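Local atomic coordinates of activator of Hsp90 ATPase homologue 1/2-like C-terminal domain-containing protein (Nitrosomonas europaea, PDB entry 1XFS), a protein that is of unknown function but belongs to the AHA1 family, whose Bet v 1-like fold may serve to bind a hydrophobic ligand or a partner protein. Residues L14-A19 with T155-L160; K42-S47 with T61-P66; C49-R54 with G75-V80. One frame throughout, in Å; residues are numbered along the deposited sequence.

From the N terminus, the chain first lays down edge strand 11-18, where segment 14-19 begins; this segment later meets helix 149-167 near the other end, and contact 1 so closes a long loop and holds the helix against the sheet. Contacts 2 and 3 both nest inside it. They cross each other, since their segments alternate along the chain: 42-47 pairs with 61-66, and 49-54 meets 75-80. Contact 2 closes the short loop of the hairpin of strands 45-51 and 58-64, while contact 3 closes one that spans strand 58-64 and ends on strand 70-81. Gln-159 OE1 of contact 1 reaches Lys-42 N of contact 2 in a probable hydrogen bond.

Contact 1 of 3, residues L14-A19 with T155-L160; sequences LKRELA and TTITQL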
loop_
_atom_site.group_PDB
_atom_site.type_symbol
_atom_site.label_atom_id
_atom_site.label_comp_id
_atom_site.label_asym_id
_atom_site.label_seq_id
_atom_site.Cartn_x
_atom_site.Cartn_y
_atom_site.Cartn_z
ATOM N N LEU A 14 -19.978 1.168 -4.827
ATOM C CA LEU A 14 -20.962 2.217 -5.064
ATOM C C LEU A 14 -20.734 2.810 -6.451
ATOM O O LEU A 14 -19.623 3.220 -6.775
ATOM C CB LEU A 14 -20.829 3.313 -4.002
ATOM C CG LEU A 14 -21.806 4.490 -4.057
ATOM C CD1 LEU A 14 -23.233 3.997 -3.873
ATOM C CD2 LEU A 14 -21.451 5.489 -2.968
ATOM N N LYS A 15 -21.777 2.844 -7.276
ATOM C CA LYS A 15 -21.649 3.407 -8.619
ATOM C C LYS A 15 -22.617 4.573 -8.789
ATOM O O LYS A 15 -23.792 4.465 -8.442
ATOM C CB LYS A 15 -21.934 2.344 -9.686
ATOM C CG LYS A 15 -21.610 2.804 -11.108
ATOM C CD LYS A 15 -21.871 1.716 -12.143
ATOM C CE LYS A 15 -23.359 1.458 -12.323
ATOM N NZ LYS A 15 -24.069 2.672 -12.810
ATOM N N ARG A 16 -22.121 5.684 -9.322
ATOM C CA ARG A 16 -22.949 6.866 -9.517
ATOM C C ARG A 16 -22.620 7.576 -10.825
ATOM O O ARG A 16 -21.526 7.422 -11.368
ATOM C CB ARG A 16 -22.756 7.837 -8.346
ATOM C CG ARG A 16 -23.302 7.326 -7.011
ATOM C CD ARG A 16 -24.814 7.471 -6.955
ATOM N NE ARG A 16 -25.190 8.881 -6.938
ATOM C CZ ARG A 16 -25.175 9.644 -5.848
ATOM N NH1 ARG A 16 -24.814 9.127 -4.681
ATOM N NH2 ARG A 16 -25.496 10.927 -5.929
ATOM N N GLU A 17 -23.577 8.342 -11.336
ATOM C CA GLU A 17 -23.377 9.097 -12.570
ATOM C C GLU A 17 -23.464 10.577 -12.213
ATOM O O GLU A 17 -24.479 11.030 -11.690
ATOM C CB GLU A 17 -24.469 8.754 -13.592
ATOM C CG GLU A 17 -24.545 7.283 -13.977
ATOM C CD GLU A 17 -23.389 6.837 -14.856
ATOM O OE1 GLU A 17 -23.294 5.624 -15.136
ATOM O OE2 GLU A 17 -22.583 7.694 -15.274
ATOM N N LEU A 18 -22.397 11.326 -12.477
ATOM C CA LEU A 18 -22.384 12.756 -12.179
ATOM C C LEU A 18 -22.397 13.567 -13.467
ATOM O O LEU A 18 -21.649 13.271 -14.397
ATOM C CB LEU A 18 -21.148 13.140 -11.360
ATOM C CG LEU A 18 -21.002 12.564 -9.949
ATOM C CD1 LEU A 18 -20.550 11.119 -10.032
ATOM C CD2 LEU A 18 -19.987 13.387 -9.166
ATOM N N ALA A 19 -23.244 14.592 -13.514
ATOM C CA ALA A 19 -23.352 15.445 -14.694
ATOM C C ALA A 19 -22.281 16.530 -14.657
ATOM O O ALA A 19 -22.576 17.726 -14.721
ATOM C CB ALA A 19 -24.739 16.070 -14.756
ATOM N N THR A 155 -24.156 9.900 0.153
ATOM C CA THR A 155 -24.364 11.304 0.462
ATOM C C THR A 155 -23.157 12.152 0.070
ATOM O O THR A 155 -23.310 13.275 -0.422
ATOM C CB THR A 155 -24.658 11.502 1.971
ATOM O OG1 THR A 155 -25.918 10.900 2.290
ATOM C CG2 THR A 155 -24.711 12.982 2.327
ATOM N N THR A 156 -21.953 11.625 0.276
ATOM C CA THR A 156 -20.764 12.393 -0.073
ATOM C C THR A 156 -20.685 12.634 -1.573
ATOM O O THR A 156 -20.285 13.709 -2.003
ATOM C CB THR A 156 -19.449 11.707 0.420
ATOM O OG1 THR A 156 -19.227 10.486 -0.298
ATOM C CG2 THR A 156 -19.532 11.411 1.908
ATOM N N ILE A 157 -21.083 11.647 -2.367
ATOM C CA ILE A 157 -21.043 11.806 -3.814
ATOM C C ILE A 157 -22.048 12.874 -4.242
ATOM O O ILE A 157 -21.789 13.650 -5.158
ATOM C CB ILE A 157 -21.357 10.476 -4.538
ATOM C CG1 ILE A 157 -20.411 9.380 -4.043
ATOM C CG2 ILE A 157 -21.210 10.649 -6.042
ATOM C CD1 ILE A 157 -18.942 9.735 -4.151
ATOM N N THR A 158 -23.194 12.922 -3.569
ATOM C CA THR A 158 -24.207 13.919 -3.897
ATOM C C THR A 158 -23.664 15.311 -3.578
ATOM O O THR A 158 -23.872 16.257 -4.336
ATOM C CB THR A 158 -25.510 13.663 -3.111
ATOM O OG1 THR A 158 -26.073 12.415 -3.532
ATOM C CG2 THR A 158 -26.526 14.779 -3.357
ATOM N N GLN A 159 -22.955 15.429 -2.459
ATOM C CA GLN A 159 -22.365 16.700 -2.063
ATOM C C GLN A 159 -21.286 17.109 -3.057
ATOM O O GLN A 159 -21.108 18.290 -3.356
ATOM C CB GLN A 159 -21.771 16.585 -0.657
ATOM C CG GLN A 159 -22.824 16.324 0.406
ATOM C CD GLN A 159 -22.248 16.083 1.790
ATOM O OE1 GLN A 159 -22.992 15.960 2.763
ATOM N NE2 GLN A 159 -20.925 16.010 1.884
ATOM N N LEU A 160 -20.561 16.119 -3.570
ATOM C CA LEU A 160 -19.503 16.383 -4.540
ATOM C C LEU A 160 -20.082 16.979 -5.820
ATOM O O LEU A 160 -19.624 18.024 -6.296
ATOM C CB LEU A 160 -18.757 15.088 -4.874
ATOM C CG LEU A 160 -17.716 15.158 -5.993
ATOM C CD1 LEU A 160 -16.668 16.215 -5.664
ATOM C CD2 LEU A 160 -17.054 13.793 -6.164
#
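Strand 14-18 and helix 155-160 run almost parallel, 12° apart with their axes 9.7 Å from each other, and the backbones come closest where Arg-16 CA stands 7.8 Å from Ile-157 CA. Three alternate residues of the strand, Leu-14, Arg-16 and Leu-18, point toward the helix, and Ile-157 points back into the middle of them. The arginine chain bends at both chi2 (-78°) and chi3, laying its guanidinium over the isoleucine. Ile-157 CG2 then lies under the centre of one guanidinium face, 4.0 Å from its plane, and Ile-157 CB is 3.7 Å from Arg-16 NH1. At the edge of the same group, Arg-16 NH2 donates a nearly straight hydrogen bond to Thr-158 OG1, 2.9 Å long with 161° at the hydrogen. The threonine hydroxyl is also bonded to Gly-154 O one helical turn back, and Arg-16 NH1 reaches that same carbonyl oxygen. Two nitrogens of the guanidinium are thus tied to the helix while its face rests on an aliphatic side chain, an arrangement that limits rotation of the flat group. On the buried side the contact is wholly apolar. Leu-14 CD2 touches Ile-157 CG1 at 4.2 Å, the two side chains lying alongside in opposite senses. Leu-18 meets the isoleucine nearly perpendicularly, CD1 to CG2 of Ile-157, and its other methyl packs on Leu-160 CD2. This is the grip of a helix-grip fold: the antiparallel sheet curves round the long C-terminal helix 149-167. Edge strand 11-18 is hydrogen-bonded to strand 127-134, whose Tyr-129 touches both Leu-18 and Ile-157, and Trp-153 of the helix touches Leu-14, while Trp-38 from a loop lies against Leu-160.

Contact 2 of 3, residues K42-S47 with T61-P66; sequences KPWSIS and TVMQDP
The open end of a beta hairpin, formed by strands 45-51 and 58-64, is joined here by Ser-45 and Gln-64, an antiparallel hydrogen-bonded pair. Ser-45 N donates a hydrogen bond to Gln-64 O, 3.1 Å long, and Gln-64 N returns a bond of 2.9 Å to Ser-45 O. Next along, Ile-46 and Met-63, a selenomethionine, make a non-hydrogen-bonded pair, and Ser-47 N then binds Val-62 O at 2.8 Å. At Ser-47 the chain turns a corner, a break within strand 45-51. Within this chain that strand is an outermost one of the antiparallel sheet, and 58-64 separates it from strand 70-81. Beyond the pairing, Trp-44 carries most of the side-chain contact. Its CG lies opposite the carbonyl carbon (chi1 -74°), and the indole reaches across to the partner chain. One face of the ring is covered by two consecutive residues in CH-pi contacts: Asp-65 CB stands 3.5 Å from the centroid of the six-membered ring of Trp-44, 13° off its normal, and Pro-66 CD lies 3.8 Å from the centroid of the five-membered ring. The Asp-65 carboxylate is turned at 86° to the indole and leads away from it, and its OD1 accepts a hydrogen bond from Asn-69 N. Met-63 CE comes to Trp-44 CE3 at 3.6 Å, obliquely to the ring. With an alanine in place of Trp-44, Asp-65 CB and Pro-66 CD would probably lose the ring face they rest on, and Met-63 CE its aromatic neighbour. Pro-43, preceded by a cis peptide, puts its CG 3.9 Å from Pro-66 CB. Gln-64 OE1, from the face shared with Ser-45, and Ser-47 OG both hydrogen-bond to Lys-70 NZ on strand 70-81.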
loop_
_atom_site.group_PDB
_atom_site.type_symbol
_atom_site.label_atom_id
_atom_site.label_comp_id
_atom_site.label_asym_id
_atom_site.label_seq_id
_atom_site.Cartn_x
_atom_site.Cartn_y
_atom_site.Cartn_z
ATOM N N LYS A 42 -22.590 15.720 5.805
ATOM C CA LYS A 42 -23.058 16.661 6.816
ATOM C C LYS A 42 -24.002 15.908 7.748
ATOM O O LYS A 42 -24.583 14.896 7.358
ATOM C CB LYS A 42 -23.787 17.829 6.156
ATOM C CG LYS A 42 -22.950 18.581 5.135
ATOM C CD LYS A 42 -23.706 19.757 4.542
ATOM C CE LYS A 42 -22.828 20.527 3.568
ATOM N NZ LYS A 42 -23.521 21.708 2.987
ATOM N N PRO A 43 -24.199 16.410 8.980
ATOM C CA PRO A 43 -23.587 17.607 9.565
ATOM C C PRO A 43 -22.092 17.510 9.854
ATOM O O PRO A 43 -21.483 18.477 10.320
ATOM C CB PRO A 43 -24.413 17.823 10.830
ATOM C CG PRO A 43 -24.719 16.426 11.251
ATOM C CD PRO A 43 -25.115 15.775 9.944
ATOM N N TRP A 44 -21.499 16.348 9.589
ATOM C CA TRP A 44 -20.066 16.172 9.813
ATOM C C TRP A 44 -19.312 17.175 8.958
ATOM O O TRP A 44 -19.841 17.676 7.967
ATOM C CB TRP A 44 -19.622 14.760 9.424
ATOM C CG TRP A 44 -20.025 13.701 10.384
ATOM C CD1 TRP A 44 -21.295 13.349 10.734
ATOM C CD2 TRP A 44 -19.151 12.825 11.103
ATOM N NE1 TRP A 44 -21.266 12.305 11.626
ATOM C CE2 TRP A 44 -19.962 11.964 11.870
ATOM C CE3 TRP A 44 -17.757 12.686 11.173
ATOM C CZ2 TRP A 44 -19.428 10.971 12.700
ATOM C CZ3 TRP A 44 -17.224 11.700 11.998
ATOM C CH2 TRP A 44 -18.061 10.854 12.750
ATOM N N SER A 45 -18.071 17.462 9.338
ATOM C CA SER A 45 -17.264 18.409 8.591
ATOM C C SER A 45 -15.786 18.049 8.667
ATOM O O SER A 45 -15.397 17.135 9.395
ATOM C CB SER A 45 -17.475 19.823 9.137
ATOM O OG SER A 45 -17.124 19.891 10.511
ATOM N N ILE A 46 -14.970 18.768 7.903
ATOM C CA ILE A 46 -13.528 18.539 7.891
ATOM C C ILE A 46 -12.808 19.746 8.474
ATOM O O ILE A 46 -12.941 20.863 7.972
ATOM C CB ILE A 46 -13.015 18.293 6.465
ATOM C CG1 ILE A 46 -13.666 17.029 5.896
ATOM C CG2 ILE A 46 -11.495 18.158 6.476
ATOM C CD1 ILE A 46 -13.214 16.676 4.503
ATOM N N SER A 47 -12.037 19.506 9.531
ATOM C CA SER A 47 -11.295 20.558 10.222
ATOM C C SER A 47 -9.921 20.797 9.612
ATOM O O SER A 47 -9.304 21.840 9.838
ATOM C CB SER A 47 -11.130 20.191 11.696
ATOM O OG SER A 47 -12.380 19.840 12.271
ATOM N N THR A 61 -6.558 13.855 7.038
ATOM C CA THR A 61 -7.794 14.596 7.212
ATOM C C THR A 61 -8.216 14.564 8.673
ATOM O O THR A 61 -7.904 13.623 9.395
ATOM C CB THR A 61 -8.934 14.002 6.352
ATOM O OG1 THR A 61 -9.161 12.641 6.737
ATOM C CG2 THR A 61 -8.570 14.047 4.875
ATOM N N VAL A 62 -8.891 15.619 9.116
ATOM C CA VAL A 62 -9.387 15.670 10.482
ATOM C C VAL A 62 -10.890 15.823 10.372
ATOM O O VAL A 62 -11.385 16.841 9.892
ATOM C CB VAL A 62 -8.822 16.861 11.273
ATOM C CG1 VAL A 62 -9.437 16.881 12.670
ATOM C CG2 VAL A 62 -7.309 16.753 11.369
HETATM N N MSE A 63 -11.605 14.784 10.789
HETATM C CA MSE A 63 -13.057 14.780 10.738
HETATM C C MSE A 63 -13.656 15.200 12.075
HETATM O O MSE A 63 -13.161 14.820 13.136
HETATM C CB MSE A 63 -13.554 13.381 10.378
HETATM C CG MSE A 63 -13.152 12.918 8.990
HETATM SE SE MSE A 63 -13.546 11.051 8.728
HETATM C CE MSE A 63 -15.472 11.137 8.796
ATOM N N GLN A 64 -14.722 15.989 12.017
ATOM C CA GLN A 64 -15.400 16.441 13.224
ATOM C C GLN A 64 -16.856 15.996 13.150
ATOM O O GLN A 64 -17.548 16.264 12.161
ATOM C CB GLN A 64 -15.326 17.964 13.343
ATOM C CG GLN A 64 -15.896 18.512 14.644
ATOM C CD GLN A 64 -15.789 20.026 14.749
ATOM O OE1 GLN A 64 -14.692 20.585 14.784
ATOM N NE2 GLN A 64 -16.936 20.698 14.786
ATOM N N ASP A 65 -17.312 15.299 14.185
ATOM C CA ASP A 65 -18.692 14.824 14.211
ATOM C C ASP A 65 -19.604 15.914 14.771
ATOM O O ASP A 65 -19.125 16.950 15.231
ATOM C CB ASP A 65 -18.821 13.532 15.038
ATOM C CG ASP A 65 -18.395 13.696 16.487
ATOM O OD1 ASP A 65 -18.462 14.815 17.014
ATOM O OD2 ASP A 65 -18.010 12.681 17.105
ATOM N N PRO A 66 -20.931 15.710 14.721
ATOM C CA PRO A 66 -21.839 16.734 15.246
ATOM C C PRO A 66 -21.660 16.996 16.734
ATOM O O PRO A 66 -22.065 18.043 17.241
ATOM C CB PRO A 66 -23.223 16.184 14.895
ATOM C CG PRO A 66 -23.011 14.705 14.905
ATOM C CD PRO A 66 -21.684 14.557 14.203
#

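Contact 3 of 3, residues C49-R54 with G75-V80; sequences CRVDLR and GCFLEV
Arg-54 NE and Asp-52 OD1 form a salt bridge of 2.9 Å just past the end of strand 45-51, linking two residues whose backbone oxygens both come up against Phe-77. Between them Leu-53 is the centre of an inverse gamma turn, closed by a weak hydrogen bond from Arg-54 N to Asp-52 O. The turn brings the two carbonyls round to the phenylalanine: Asp-52 O lies 3.3 Å from Phe-77 CD2, and Arg-54 O is equally close to Phe-77 CB. Above one face of that ring comes Leu-53, whose CD1 is 4.2 Å from the centroid of Phe-77 and 14° off the normal, a CH-pi contact displaced toward the rim. The leucine CG is turned away from its own backbone N (chi1 -162°), which brings the branch over toward strand 70-81, and the same CG packs against Val-80 CG1 at 3.8 Å. Val-51 adds a methyl from another direction: its CG1 touches Phe-77 CE2 at 3.8 Å, the two side chains being nearly perpendicular. The second methyl of Val-80, CG2, rests on the backbone of Arg-54, 4.0 Å from its N. Phe-77 thus meets two aliphatic side chains and two carbonyl oxygens from 49-54. Strands 45-51 and 70-81 are not neighbours in the sheet, since strand 58-64 runs between them, and the contact bridges this middle strand, joining the end of edge strand 45-51 to strand 70-81. Phe-59 of the middle strand meets the Phe-77 ring with the planes about 15° apart. Leu-78 and Glu-79 form a classic beta bulge opposite Ile-87 of strand 85-89, Val-51 also packs on helix 32-35, and Leu-78 touches Tyr-96 of the second subunit.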
loop_
_atom_site.group_PDB
_atom_site.type_symbol
_atom_site.label_atom_id
_atom_site.label_comp_id
_atom_site.label_asym_id
_atom_site.label_seq_id
_atom_site.Cartn_x
_atom_site.Cartn_y
_atom_site.Cartn_z
ATOM N N CYS A 49 -7.243 19.138 6.112
ATOM C CA CYS A 49 -7.021 18.183 5.039
ATOM C C CYS A 49 -5.705 18.496 4.345
ATOM O O CYS A 49 -5.501 19.608 3.851
ATOM C CB CYS A 49 -8.174 18.229 4.032
ATOM S SG CYS A 49 -7.953 17.095 2.626
ATOM N N ARG A 50 -4.812 17.508 4.325
ATOM C CA ARG A 50 -3.502 17.640 3.695
ATOM C C ARG A 50 -3.388 16.526 2.659
ATOM O O ARG A 50 -3.690 15.366 2.948
ATOM C CB ARG A 50 -2.384 17.480 4.729
ATOM C CG ARG A 50 -2.346 18.555 5.808
ATOM C CD ARG A 50 -1.775 19.859 5.275
ATOM N NE ARG A 50 -0.389 19.709 4.831
ATOM C CZ ARG A 50 0.349 20.699 4.338
ATOM N NH1 ARG A 50 -0.161 21.919 4.226
ATOM N NH2 ARG A 50 1.597 20.469 3.949
ATOM N N VAL A 51 -2.955 16.885 1.455
ATOM C CA VAL A 51 -2.808 15.921 0.371
ATOM C C VAL A 51 -1.471 16.040 -0.364
ATOM O O VAL A 51 -1.111 17.116 -0.829
ATOM C CB VAL A 51 -3.952 16.095 -0.674
ATOM C CG1 VAL A 51 -3.628 15.315 -1.949
ATOM C CG2 VAL A 51 -5.277 15.620 -0.086
ATOM N N ASP A 52 -0.732 14.931 -0.443
ATOM C CA ASP A 52 0.531 14.869 -1.192
ATOM C C ASP A 52 0.136 13.828 -2.245
ATOM O O ASP A 52 0.241 12.620 -2.007
ATOM C CB ASP A 52 1.683 14.358 -0.312
ATOM C CG ASP A 52 3.013 14.273 -1.064
ATOM O OD1 ASP A 52 3.996 13.759 -0.486
ATOM O OD2 ASP A 52 3.089 14.726 -2.225
ATOM N N LEU A 53 -0.329 14.309 -3.398
ATOM C CA LEU A 53 -0.844 13.448 -4.470
ATOM C C LEU A 53 0.182 12.703 -5.312
ATOM O O LEU A 53 0.521 13.111 -6.424
ATOM C CB LEU A 53 -1.763 14.271 -5.382
ATOM C CG LEU A 53 -2.718 13.501 -6.293
ATOM C CD1 LEU A 53 -3.775 12.781 -5.461
ATOM C CD2 LEU A 53 -3.385 14.473 -7.253
ATOM N N ARG A 54 0.648 11.590 -4.765
ATOM C CA ARG A 54 1.621 10.735 -5.416
ATOM C C ARG A 54 1.649 9.428 -4.641
ATOM O O ARG A 54 1.252 9.381 -3.480
ATOM C CB ARG A 54 3.017 11.371 -5.358
ATOM C CG ARG A 54 3.527 11.589 -3.940
ATOM C CD ARG A 54 4.925 12.193 -3.912
ATOM N NE ARG A 54 5.418 12.359 -2.543
ATOM C CZ ARG A 54 5.755 11.355 -1.738
ATOM N NH1 ARG A 54 5.664 10.099 -2.158
ATOM N NH2 ARG A 54 6.181 11.601 -0.505
ATOM N N GLY A 75 -3.759 8.434 5.932
ATOM C CA GLY A 75 -3.725 7.377 4.941
ATOM C C GLY A 75 -2.576 7.581 3.974
ATOM O O GLY A 75 -1.796 8.527 4.112
ATOM N N CYS A 76 -2.484 6.700 2.986
ATOM C CA CYS A 76 -1.404 6.752 2.001
ATOM C C CYS A 76 -1.939 6.494 0.592
ATOM O O CYS A 76 -2.724 5.574 0.392
ATOM C CB CYS A 76 -0.367 5.676 2.357
ATOM S SG CYS A 76 1.125 5.648 1.362
ATOM N N PHE A 77 -1.529 7.298 -0.384
ATOM C CA PHE A 77 -1.958 7.066 -1.761
ATOM C C PHE A 77 -1.148 5.895 -2.329
ATOM O O PHE A 77 0.041 5.759 -2.052
ATOM C CB PHE A 77 -1.750 8.324 -2.619
ATOM C CG PHE A 77 -2.738 9.418 -2.331
ATOM C CD1 PHE A 77 -4.085 9.266 -2.659
ATOM C CD2 PHE A 77 -2.331 10.583 -1.692
ATOM C CE1 PHE A 77 -5.022 10.268 -2.342
ATOM C CE2 PHE A 77 -3.256 11.592 -1.367
ATOM C CZ PHE A 77 -4.597 11.427 -1.697
ATOM N N LEU A 78 -1.802 5.040 -3.106
ATOM C CA LEU A 78 -1.136 3.886 -3.696
ATOM C C LEU A 78 -1.042 3.980 -5.210
ATOM O O LEU A 78 -0.098 3.476 -5.816
ATOM C CB LEU A 78 -1.873 2.611 -3.312
ATOM C CG LEU A 78 -2.016 2.376 -1.812
ATOM C CD1 LEU A 78 -2.844 1.112 -1.576
ATOM C CD2 LEU A 78 -0.631 2.223 -1.168
ATOM N N GLU A 79 -2.044 4.599 -5.823
ATOM C CA GLU A 79 -2.062 4.778 -7.264
ATOM C C GLU A 79 -2.739 6.099 -7.585
ATOM O O GLU A 79 -3.774 6.437 -7.004
ATOM C CB GLU A 79 -2.811 3.640 -7.973
ATOM C CG GLU A 79 -2.877 3.853 -9.491
ATOM C CD GLU A 79 -3.678 2.800 -10.234
ATOM O OE1 GLU A 79 -4.175 3.110 -11.337
ATOM O OE2 GLU A 79 -3.799 1.655 -9.741
ATOM N N VAL A 80 -2.132 6.842 -8.499
ATOM C CA VAL A 80 -2.665 8.119 -8.941
ATOM C C VAL A 80 -2.568 8.123 -10.454
ATOM O O VAL A 80 -1.519 8.434 -11.022
ATOM C CB VAL A 80 -1.858 9.313 -8.383
ATOM C CG1 VAL A 80 -2.495 10.625 -8.830
ATOM C CG2 VAL A 80 -1.814 9.249 -6.856
#